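Local atomic coordinates of kinesin-like protein (Caenorhabditis elegans, PDB entry 5X3E), a protein that probably works as a kinesin-6 motor, using ATP to move along microtubules, and is captured here in the nucleotide-free state. Residues 117-122 with 425-430; 159-164 with 314-319; 168-173 with 216-221; 409-414 with 419-424. All blocks are in the same frame, centred on the assembly; numbering follows the deposited sequence.

Contact 1 of 4, residues 117-122 with 425-430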
# COMPACT_ATOMS: atom_id res chain seq x y z
N PHE A 117 -2.07 -2.48 -4.77
CA PHE A 117 -0.85 -2.73 -5.53
C PHE A 117 -0.81 -1.85 -6.77
O PHE A 117 -1.84 -1.57 -7.38
CB PHE A 117 -0.75 -4.18 -6.00
CG PHE A 117 -0.71 -5.20 -4.91
CD1 PHE A 117 0.48 -5.48 -4.25
CD2 PHE A 117 -1.84 -5.92 -4.57
CE1 PHE A 117 0.53 -6.44 -3.26
CE2 PHE A 117 -1.80 -6.88 -3.59
CZ PHE A 117 -0.61 -7.14 -2.93
N THR A 118 0.40 -1.43 -7.14
CA THR A 118 0.67 -0.94 -8.49
C THR A 118 1.60 -1.94 -9.17
O THR A 118 2.66 -2.28 -8.62
CB THR A 118 1.28 0.47 -8.50
OG1 THR A 118 2.46 0.51 -7.68
CG2 THR A 118 0.28 1.49 -7.99
N TYR A 119 1.19 -2.43 -10.33
CA TYR A 119 1.89 -3.48 -11.06
C TYR A 119 2.25 -3.00 -12.46
O TYR A 119 1.56 -2.14 -13.03
CB TYR A 119 1.02 -4.74 -11.14
CG TYR A 119 1.68 -5.92 -11.81
CD1 TYR A 119 2.37 -6.87 -11.07
CD2 TYR A 119 1.59 -6.11 -13.18
CE1 TYR A 119 2.97 -7.95 -11.67
CE2 TYR A 119 2.19 -7.19 -13.80
CZ TYR A 119 2.88 -8.11 -13.04
OH TYR A 119 3.47 -9.19 -13.64
N GLY A 120 3.33 -3.52 -13.01
CA GLY A 120 3.67 -3.23 -14.40
C GLY A 120 5.16 -3.26 -14.63
O GLY A 120 5.95 -3.60 -13.76
N VAL A 121 5.53 -2.92 -15.87
CA VAL A 121 6.92 -2.83 -16.30
C VAL A 121 7.52 -1.53 -15.78
O VAL A 121 6.80 -0.66 -15.28
CB VAL A 121 7.02 -2.91 -17.84
CG1 VAL A 121 8.42 -3.29 -18.28
CG2 VAL A 121 6.02 -3.91 -18.37
N THR A 122 8.85 -1.41 -15.84
CA THR A 122 9.50 -0.12 -15.61
C THR A 122 9.15 0.85 -16.74
O THR A 122 9.00 0.45 -17.90
CB THR A 122 11.02 -0.29 -15.51
OG1 THR A 122 11.32 -1.36 -14.61
CG2 THR A 122 11.67 0.98 -14.99
N LEU A 425 -1.51 -7.87 -18.23
CA LEU A 425 -2.95 -7.95 -18.44
C LEU A 425 -3.52 -9.31 -18.09
O LEU A 425 -4.74 -9.47 -18.08
CB LEU A 425 -3.29 -7.59 -19.89
CG LEU A 425 -2.94 -6.18 -20.38
CD1 LEU A 425 -3.16 -6.07 -21.88
CD2 LEU A 425 -3.74 -5.12 -19.65
N ALA A 426 -2.66 -10.31 -17.83
CA ALA A 426 -3.15 -11.61 -17.37
C ALA A 426 -3.80 -11.53 -16.00
O ALA A 426 -4.54 -12.45 -15.63
CB ALA A 426 -2.00 -12.61 -17.34
N PHE A 427 -3.54 -10.46 -15.23
CA PHE A 427 -4.23 -10.23 -13.97
C PHE A 427 -5.70 -9.87 -14.15
O PHE A 427 -6.38 -9.62 -13.15
CB PHE A 427 -3.52 -9.13 -13.18
CG PHE A 427 -2.30 -9.60 -12.43
CD1 PHE A 427 -2.43 -10.28 -11.23
CD2 PHE A 427 -1.03 -9.35 -12.92
CE1 PHE A 427 -1.32 -10.70 -10.53
CE2 PHE A 427 0.09 -9.77 -12.22
CZ PHE A 427 -0.06 -10.45 -11.03
N ALA A 428 -6.18 -9.81 -15.39
CA ALA A 428 -7.53 -9.34 -15.67
C ALA A 428 -8.57 -10.26 -15.05
O ALA A 428 -8.37 -11.47 -14.91
CB ALA A 428 -7.75 -9.22 -17.18
N GLU A 429 -9.68 -9.64 -14.64
CA GLU A 429 -10.77 -10.39 -14.02
C GLU A 429 -11.26 -11.50 -14.95
O GLU A 429 -11.58 -12.61 -14.49
CB GLU A 429 -11.89 -9.43 -13.64
CG GLU A 429 -11.32 -8.14 -13.03
CD GLU A 429 -12.28 -7.36 -12.14
OE1 GLU A 429 -11.85 -6.35 -11.56
OE2 GLU A 429 -13.48 -7.72 -12.05
N GLU A 430 -11.32 -11.24 -16.25
CA GLU A 430 -11.63 -12.25 -17.25
C GLU A 430 -11.03 -11.84 -18.59
O GLU A 430 -10.70 -10.68 -18.81
CB GLU A 430 -13.14 -12.47 -17.35
CG GLU A 430 -13.91 -11.24 -17.79
CD GLU A 430 -15.19 -11.59 -18.53
OE1 GLU A 430 -15.14 -12.43 -19.44
OE2 GLU A 430 -16.24 -11.01 -18.18
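Y119 swings its ring away from the backbone N and alongside its own carbonyl carbon (chi1 -177°), while F427 carries its ring opposite its carbonyl carbon (chi1 -81°). These settings bring the two rings together between strand 114-119 and the loop after helix 418-424. The pair is a T-shaped (edge-to-face) stack, with ring planes at 65°. F427 supplies the edge and Y119 the face. The ring centroids are 4.6 Å apart. F427 CE2 leads, and its nearest atom is Y119 CZ at 3.3 Å, so the edge stands over the phenol end of the ring and not over its middle. F427 CD2 is 4.0 Å from Y119 CE2. Y119 OH lies close to the plane of the F427 ring, 3.7 Å from F427 CE2. Beyond the pair, F427 also touches M407 and I409 of strand 404-411, and R364 and I367 of helix 350-375. Just past Y119, G120 has backbone angles that call for glycine. It opens a sequence matching the P-loop (Walker A), and its O accepts from K126 NZ. The contact ties the strand leading into the probable nucleotide loop to the chain that, in kinesins, leads into the neck linker. No hydrogen bond crosses between the two segments. The contact is aromatic and buried, resting on ring C-H groups against a pi face, so its hold comes from shape and dispersion.

Contact 2 of 4, residues 159-164 with 314-319. With SO4 (sulfate ion), chain F.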
# COMPACT_ATOMS: atom_id res chain seq x y z
N LYS A 159 1.20 12.93 20.45
CA LYS A 159 2.08 11.79 20.33
C LYS A 159 2.36 11.18 21.70
O LYS A 159 2.17 11.81 22.75
CB LYS A 159 3.40 12.20 19.68
CG LYS A 159 3.28 12.60 18.22
CD LYS A 159 4.65 12.94 17.68
CE LYS A 159 4.62 13.29 16.21
NZ LYS A 159 5.99 13.61 15.71
N CYS A 160 2.80 9.92 21.67
CA CYS A 160 3.28 9.16 22.82
C CYS A 160 2.18 8.83 23.82
O CYS A 160 2.49 8.37 24.93
CB CYS A 160 4.43 9.89 23.53
SG CYS A 160 5.71 10.47 22.38
N ILE A 161 0.91 9.05 23.47
CA ILE A 161 -0.18 8.48 24.26
C ILE A 161 -0.36 7.01 23.89
O ILE A 161 -0.15 6.11 24.72
CB ILE A 161 -1.47 9.29 24.06
CG1 ILE A 161 -1.28 10.73 24.55
CG2 ILE A 161 -2.62 8.66 24.82
CD1 ILE A 161 -2.30 11.71 24.01
N PHE A 162 -0.74 6.75 22.65
CA PHE A 162 -0.54 5.42 22.08
C PHE A 162 0.94 5.23 21.79
O PHE A 162 1.66 6.19 21.51
CB PHE A 162 -1.32 5.25 20.78
CG PHE A 162 -2.81 5.35 20.93
CD1 PHE A 162 -3.56 4.25 21.32
CD2 PHE A 162 -3.48 6.53 20.62
CE1 PHE A 162 -4.93 4.33 21.43
CE2 PHE A 162 -4.85 6.61 20.73
CZ PHE A 162 -5.58 5.51 21.13
N TYR A 163 1.40 3.98 21.87
CA TYR A 163 2.78 3.68 21.50
C TYR A 163 2.92 2.20 21.19
O TYR A 163 2.26 1.37 21.84
CB TYR A 163 3.77 4.11 22.60
CG TYR A 163 3.63 3.39 23.92
CD1 TYR A 163 2.69 3.79 24.87
CD2 TYR A 163 4.47 2.33 24.24
CE1 TYR A 163 2.58 3.13 26.08
CE2 TYR A 163 4.37 1.67 25.45
CZ TYR A 163 3.43 2.08 26.37
OH TYR A 163 3.32 1.42 27.57
N PRO A 164 3.77 1.83 20.23
CA PRO A 164 3.91 0.42 19.85
C PRO A 164 4.52 -0.41 20.97
O PRO A 164 5.43 0.03 21.67
CB PRO A 164 4.85 0.47 18.64
CG PRO A 164 4.91 1.91 18.23
CD PRO A 164 4.65 2.71 19.45
N SER A 314 -10.23 17.02 27.95
CA SER A 314 -9.27 16.76 26.89
C SER A 314 -9.79 15.66 25.97
O SER A 314 -10.84 15.06 26.19
CB SER A 314 -7.91 16.39 27.48
OG SER A 314 -7.99 15.20 28.25
N VAL A 315 -9.03 15.43 24.90
CA VAL A 315 -9.29 14.34 23.98
C VAL A 315 -8.31 13.23 24.33
O VAL A 315 -7.11 13.35 24.07
CB VAL A 315 -9.14 14.79 22.52
CG1 VAL A 315 -9.46 13.64 21.58
CG2 VAL A 315 -10.02 15.98 22.25
N TYR A 316 -8.81 12.17 24.95
CA TYR A 316 -7.93 11.13 25.48
C TYR A 316 -8.64 9.79 25.41
O TYR A 316 -9.87 9.73 25.56
CB TYR A 316 -7.52 11.45 26.92
CG TYR A 316 -6.13 10.99 27.25
CD1 TYR A 316 -5.03 11.75 26.89
CD2 TYR A 316 -5.91 9.79 27.92
CE1 TYR A 316 -3.75 11.34 27.18
CE2 TYR A 316 -4.62 9.37 28.21
CZ TYR A 316 -3.55 10.15 27.84
OH TYR A 316 -2.27 9.75 28.11
N PRO A 317 -7.91 8.71 25.18
CA PRO A 317 -8.53 7.38 25.19
C PRO A 317 -8.76 6.87 26.60
O PRO A 317 -8.14 7.33 27.57
CB PRO A 317 -7.50 6.51 24.46
CG PRO A 317 -6.20 7.16 24.81
CD PRO A 317 -6.49 8.64 24.80
N THR A 318 -9.66 5.90 26.71
CA THR A 318 -9.75 5.12 27.93
C THR A 318 -8.45 4.33 28.11
O THR A 318 -7.83 3.90 27.13
CB THR A 318 -10.94 4.17 27.88
OG1 THR A 318 -10.85 3.34 26.71
CG2 THR A 318 -12.24 4.96 27.81
N MET A 319 -8.05 4.13 29.36
CA MET A 319 -6.73 3.57 29.61
C MET A 319 -6.62 2.10 29.23
O MET A 319 -5.50 1.60 29.05
CB MET A 319 -6.36 3.74 31.09
CG MET A 319 -6.20 5.19 31.52
SD MET A 319 -4.94 6.05 30.55
CE MET A 319 -3.50 5.04 30.92
S SO4 F . 2.31 16.20 19.03
O1 SO4 F . 2.54 17.40 19.83
O2 SO4 F . 1.17 16.39 18.15
O3 SO4 F . 3.51 15.93 18.24
O4 SO4 F . 2.03 15.08 19.93
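I161 and Y316 cross at a slant, the two branches of I161 lying along the outer half of the tyrosine ring. I161 CG2 reaches the phenol end, 3.5 Å from Y316 OH. I161 CD1 sits further back, 3.5 Å from Y316 CE1. CG2 is trans to the I161 backbone N, and this placing also brings it to the proline ring, 3.9 Å from P317 CD. One methyl group thus serves both residues. F162 and P317 run past each other in opposite directions, with F162 CZ 4.0 Å from P317 CB. The phenol is fixed by a hydrogen bond between Y316 OH and R173 O, which gives the polar end of this otherwise apolar contact a partner. With an alanine here, R173 O would probably lose that hydroxyl partner, and a gap is likely to open along the CG2 and CD1 branches of I161. The loop between strands 296-307 and 325-333 is in this way laid against the start of the hairpin 162-165/169-172. On the neighbouring elements, I161 meets A178 and Y316 meets T175 of helix 175-187. F162 and P317 both touch I172 of strand 169-172, and F162 continues to S216 and F218 of strand 213-225.

Contact 3 of 4, residues 168-173 with 216-221. With SO4 (sulfate ion), chain G; SO4 (sulfate ion), chain C; SO4 (sulfate ion), chain O.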
# COMPACT_ATOMS: atom_id res chain seq x y z
N ASN A 168 3.44 -6.70 17.92
CA ASN A 168 2.53 -6.00 17.02
C ASN A 168 1.29 -5.48 17.76
O ASN A 168 0.15 -5.65 17.30
CB ASN A 168 2.14 -6.91 15.85
CG ASN A 168 1.45 -6.17 14.73
OD1 ASN A 168 1.87 -5.08 14.33
ND2 ASN A 168 0.37 -6.75 14.21
N THR A 169 1.50 -4.84 18.90
CA THR A 169 0.42 -4.28 19.72
C THR A 169 0.69 -2.80 20.00
O THR A 169 1.73 -2.25 19.64
CB THR A 169 0.24 -5.07 21.03
OG1 THR A 169 1.46 -5.04 21.78
CG2 THR A 169 -0.17 -6.51 20.76
N PHE A 170 -0.29 -2.15 20.65
CA PHE A 170 -0.16 -0.76 21.09
C PHE A 170 -0.61 -0.63 22.54
O PHE A 170 -1.56 -1.29 22.96
CB PHE A 170 -0.97 0.19 20.19
CG PHE A 170 -0.41 0.34 18.81
CD1 PHE A 170 0.53 1.33 18.53
CD2 PHE A 170 -0.77 -0.54 17.81
CE1 PHE A 170 1.08 1.45 17.26
CE2 PHE A 170 -0.22 -0.43 16.53
CZ PHE A 170 0.70 0.57 16.26
N GLU A 171 0.08 0.22 23.30
CA GLU A 171 -0.28 0.50 24.68
C GLU A 171 -0.64 1.97 24.82
O GLU A 171 -0.57 2.74 23.87
CB GLU A 171 0.87 0.12 25.63
CG GLU A 171 1.28 -1.33 25.59
CD GLU A 171 0.19 -2.27 26.05
OE1 GLU A 171 -0.68 -1.83 26.84
OE2 GLU A 171 0.19 -3.44 25.62
N ILE A 172 -1.03 2.36 26.04
CA ILE A 172 -1.51 3.70 26.32
C ILE A 172 -0.84 4.24 27.58
O ILE A 172 -0.99 3.65 28.66
CB ILE A 172 -3.04 3.75 26.46
CG1 ILE A 172 -3.69 3.27 25.16
CG2 ILE A 172 -3.50 5.15 26.84
CD1 ILE A 172 -5.16 2.97 25.26
N ARG A 173 -0.12 5.35 27.45
CA ARG A 173 0.44 6.09 28.58
C ARG A 173 -0.61 7.01 29.19
O ARG A 173 -1.59 7.38 28.55
CB ARG A 173 1.63 6.94 28.15
CG ARG A 173 2.86 6.17 27.74
CD ARG A 173 4.02 7.10 27.56
NE ARG A 173 5.19 6.39 27.06
CZ ARG A 173 5.44 6.17 25.78
NH1 ARG A 173 4.61 6.62 24.86
NH2 ARG A 173 6.54 5.51 25.42
N SER A 216 -4.74 7.83 16.51
CA SER A 216 -3.40 8.28 16.17
C SER A 216 -2.96 7.50 14.94
O SER A 216 -3.41 6.37 14.72
CB SER A 216 -2.41 8.08 17.32
OG SER A 216 -1.12 8.56 16.96
N VAL A 217 -2.07 8.09 14.15
CA VAL A 217 -1.63 7.49 12.90
C VAL A 217 -0.19 7.03 13.05
O VAL A 217 0.68 7.80 13.48
CB VAL A 217 -1.79 8.46 11.71
CG1 VAL A 217 -1.31 7.80 10.42
CG2 VAL A 217 -3.24 8.88 11.56
N PHE A 218 0.06 5.78 12.70
CA PHE A 218 1.39 5.21 12.66
C PHE A 218 1.65 4.71 11.25
O PHE A 218 0.73 4.22 10.58
CB PHE A 218 1.54 4.06 13.67
CG PHE A 218 1.53 4.50 15.11
CD1 PHE A 218 2.71 4.63 15.82
CD2 PHE A 218 0.33 4.77 15.75
CE1 PHE A 218 2.70 5.03 17.14
CE2 PHE A 218 0.32 5.17 17.08
CZ PHE A 218 1.50 5.30 17.78
N VAL A 219 2.87 4.85 10.77
CA VAL A 219 3.25 4.32 9.47
C VAL A 219 4.42 3.37 9.65
O VAL A 219 5.31 3.61 10.48
CB VAL A 219 3.59 5.43 8.45
CG1 VAL A 219 2.38 6.34 8.23
CG2 VAL A 219 4.79 6.24 8.90
N THR A 220 4.41 2.29 8.89
CA THR A 220 5.58 1.46 8.69
C THR A 220 5.92 1.47 7.21
O THR A 220 5.03 1.50 6.36
CB THR A 220 5.37 0.01 9.18
OG1 THR A 220 4.26 -0.58 8.48
CG2 THR A 220 5.08 -0.02 10.66
N TYR A 221 7.22 1.51 6.91
CA TYR A 221 7.68 1.46 5.53
C TYR A 221 8.67 0.32 5.41
O TYR A 221 9.72 0.33 6.05
CB TYR A 221 8.32 2.79 5.10
CG TYR A 221 8.42 2.94 3.59
CD1 TYR A 221 7.85 2.01 2.74
CD2 TYR A 221 9.09 4.03 3.03
CE1 TYR A 221 7.93 2.14 1.36
CE2 TYR A 221 9.18 4.17 1.65
CZ TYR A 221 8.60 3.23 0.82
OH TYR A 221 8.68 3.37 -0.55
S SO4 G . -3.53 -3.92 19.98
O1 SO4 G . -4.83 -3.49 20.49
O2 SO4 G . -3.68 -4.37 18.60
O3 SO4 G . -2.56 -2.83 20.05
O4 SO4 G . -3.06 -5.03 20.81
S SO4 C . 4.32 -4.02 9.95
O1 SO4 C . 3.18 -4.05 10.88
O2 SO4 C . 3.90 -3.44 8.68
O3 SO4 C . 4.78 -5.38 9.71
O4 SO4 C . 5.40 -3.24 10.52
S SO4 O . 7.65 5.25 22.31
O1 SO4 O . 6.62 6.27 22.13
O2 SO4 O . 8.23 4.91 21.01
O3 SO4 O . 7.05 4.05 22.91
O4 SO4 O . 8.69 5.75 23.20
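T220 OG1 donates to O2 of a sulfate (chain C) at 2.9 Å, two residues along the strand from F218, whose ring meets F170. The sulfate probably comes from the crystallisation liquor. The contact proper is the aromatic pair. F170 turns an edge toward the face of F218, with the planes at 52°, so the stack is edge-to-face but well short of perpendicular. The centroids are 4.8 Å apart. F170 CE1 lies above the centre of the F218 ring, and its nearest atom there, F218 CD2, is 3.7 Å away. All six ring carbons of F218 lie at nearly the same distance from that one atom. Both rings stand opposite their own carbonyl carbons (chi1 -70° for F170 and -69° for F218), and the two side chains run past each other in opposite directions. No hydrogen bond joins the segments. At the end of the hairpin strand, R173 turns the edge of its guanidinium toward another sulfate (chain O). The bonds are weak, the shorter being R173 NH2 to O3 at 2.9 Å. The same arginine has protein partners, since its NH1 donates to C160 O and its guanidinium forms a cation-pi contact with Y163. The small antiparallel hairpin 162-165/169-172 is thus set against strand 213-225 of the large mixed sheet by ring contact alone between these segments. F170 and F218 both touch P164 of the hairpin's first strand. F218 also packs on V304 of strand 296-307 and E263 of strand 262-264, which flank strand 213-225.

Contact 4 of 4, residues 409-414 with 419-424; sequences ICVNPK and DENMSA
Strand 409-411 and helix 419-424 run almost antiparallel, at 167°, with their axes 9.0 Å apart and V411 CA nearest N421 CA. N421 makes the polar link. Its ND2 donates to N412 O at 2.7 Å, with an N-H...O angle of 156°. The acceptor lies nearly in the N421 amide plane, but the donor is tilted 35° from the carbonyl plane of N412. The other amide atom, N421 OD1, rests against the valine, 3.7 Å from V411 CB. N421 ND2 has a further, weak bond to S51 OG. With a leucine in its place, N412 O would probably lose this amide partner, and the turn would be less firmly tied to the helix. One turn further on, A424 CB packs between two strand side chains, 3.8 Å from I409 CG2 and 3.9 Å from V411 CG1. N412 itself forms an Asx turn, as its OD1 accepts from K414 N at 2.9 Å. Its ND2 donates to G123 O and so reaches the probable nucleotide loop. Within the helix, S423 OG and A424 N both donate to E420 O from the same face of its plane. This is a strand-turn-helix unit. The helix folds back over a strand of the central sheet, and in the kinesin motor domain it is the last helix before the neck linker region.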
# COMPACT_ATOMS: atom_id res chain seq x y z
N ILE A 409 -3.06 -2.20 -12.51
CA ILE A 409 -2.13 -2.65 -13.54
C ILE A 409 -1.76 -1.45 -14.41
O ILE A 409 -2.59 -0.94 -15.15
CB ILE A 409 -2.74 -3.77 -14.39
CG1 ILE A 409 -3.20 -4.93 -13.51
CG2 ILE A 409 -1.73 -4.27 -15.42
CD1 ILE A 409 -2.07 -5.59 -12.76
N CYS A 410 -0.52 -1.01 -14.30
CA CYS A 410 0.00 0.04 -15.16
C CYS A 410 0.64 -0.59 -16.39
O CYS A 410 1.49 -1.49 -16.26
CB CYS A 410 1.02 0.89 -14.40
SG CYS A 410 0.33 1.77 -12.97
N VAL A 411 0.27 -0.12 -17.58
CA VAL A 411 0.79 -0.69 -18.82
C VAL A 411 1.17 0.44 -19.77
O VAL A 411 0.51 1.49 -19.81
CB VAL A 411 -0.21 -1.65 -19.50
CG1 VAL A 411 -0.37 -2.93 -18.69
CG2 VAL A 411 -1.54 -0.97 -19.69
N ASN A 412 2.24 0.23 -20.53
CA ASN A 412 2.67 1.20 -21.53
C ASN A 412 2.18 0.77 -22.90
O ASN A 412 2.47 -0.36 -23.33
CB ASN A 412 4.19 1.33 -21.53
CG ASN A 412 4.67 2.57 -22.28
OD1 ASN A 412 4.16 2.90 -23.35
ND2 ASN A 412 5.63 3.28 -21.70
N PRO A 413 1.42 1.61 -23.61
CA PRO A 413 0.93 1.23 -24.95
C PRO A 413 2.01 1.15 -26.01
O PRO A 413 1.70 0.76 -27.14
CB PRO A 413 -0.08 2.34 -25.28
CG PRO A 413 -0.35 3.05 -23.98
CD PRO A 413 0.91 2.92 -23.19
N LYS A 414 3.25 1.52 -25.70
CA LYS A 414 4.31 1.47 -26.69
C LYS A 414 4.48 0.04 -27.19
O LYS A 414 4.40 -0.91 -26.40
CB LYS A 414 5.62 1.99 -26.09
CG LYS A 414 6.42 2.88 -27.04
CD LYS A 414 7.56 3.61 -26.36
CE LYS A 414 8.28 4.53 -27.35
NZ LYS A 414 9.37 5.31 -26.72
N ASP A 419 4.96 -7.74 -25.26
CA ASP A 419 4.98 -9.04 -24.58
C ASP A 419 4.86 -8.88 -23.07
O ASP A 419 4.24 -9.72 -22.40
CB ASP A 419 6.24 -9.81 -24.95
CG ASP A 419 6.24 -10.27 -26.39
OD1 ASP A 419 5.16 -10.67 -26.88
OD2 ASP A 419 7.31 -10.24 -27.03
N GLU A 420 5.44 -7.82 -22.51
CA GLU A 420 5.35 -7.60 -21.07
C GLU A 420 3.95 -7.16 -20.65
O GLU A 420 3.54 -7.41 -19.51
CB GLU A 420 6.39 -6.59 -20.62
CG GLU A 420 7.81 -7.14 -20.59
CD GLU A 420 7.96 -8.28 -19.60
OE1 GLU A 420 7.32 -8.23 -18.53
OE2 GLU A 420 8.72 -9.23 -19.89
N ASN A 421 3.21 -6.50 -21.55
CA ASN A 421 1.82 -6.17 -21.24
C ASN A 421 0.94 -7.42 -21.26
O ASN A 421 -0.08 -7.46 -20.58
CB ASN A 421 1.29 -5.13 -22.22
CG ASN A 421 1.98 -3.78 -22.07
OD1 ASN A 421 2.57 -3.48 -21.03
ND2 ASN A 421 1.91 -2.96 -23.11
N MET A 422 1.34 -8.44 -22.03
CA MET A 422 0.57 -9.68 -22.07
C MET A 422 0.57 -10.36 -20.70
O MET A 422 -0.43 -10.97 -20.31
CB MET A 422 1.15 -10.61 -23.13
CG MET A 422 0.85 -10.15 -24.54
SD MET A 422 -0.93 -10.18 -24.84
CE MET A 422 -1.30 -11.86 -24.35
N SER A 423 1.68 -10.27 -19.98
CA SER A 423 1.74 -10.82 -18.63
C SER A 423 1.03 -9.91 -17.63
O SER A 423 0.38 -10.39 -16.69
CB SER A 423 3.19 -11.02 -18.20
OG SER A 423 3.87 -9.78 -18.12
N ALA A 424 1.14 -8.59 -17.82
CA ALA A 424 0.52 -7.65 -16.90
C ALA A 424 -1.00 -7.68 -17.02
O ALA A 424 -1.71 -7.52 -16.02
CB ALA A 424 1.04 -6.23 -17.15

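Overall arrangement
All four contacts are buried, but they fall into two distant groups. Contacts 1 and 4 are neighbours, with centres 8 Å apart. Y119 O and C410 N, 2.7 Å apart, probably form a hydrogen bond between them, and their strands 114-119 and 404-411 are adjacent in the large sheet. Contacts 2 and 3 share the hairpin 162-165/169-172, with centres 10 Å apart, on the other side of the chain's centre. Contact 2 lies furthest out, about 26 Å from that centre, and contact 1 nearest. Contacts 1 and 3 are both edge-to-face aromatic pairs. Contact 2 is aliphatic against ring, and only contact 4 has a hydrogen bond across its segments.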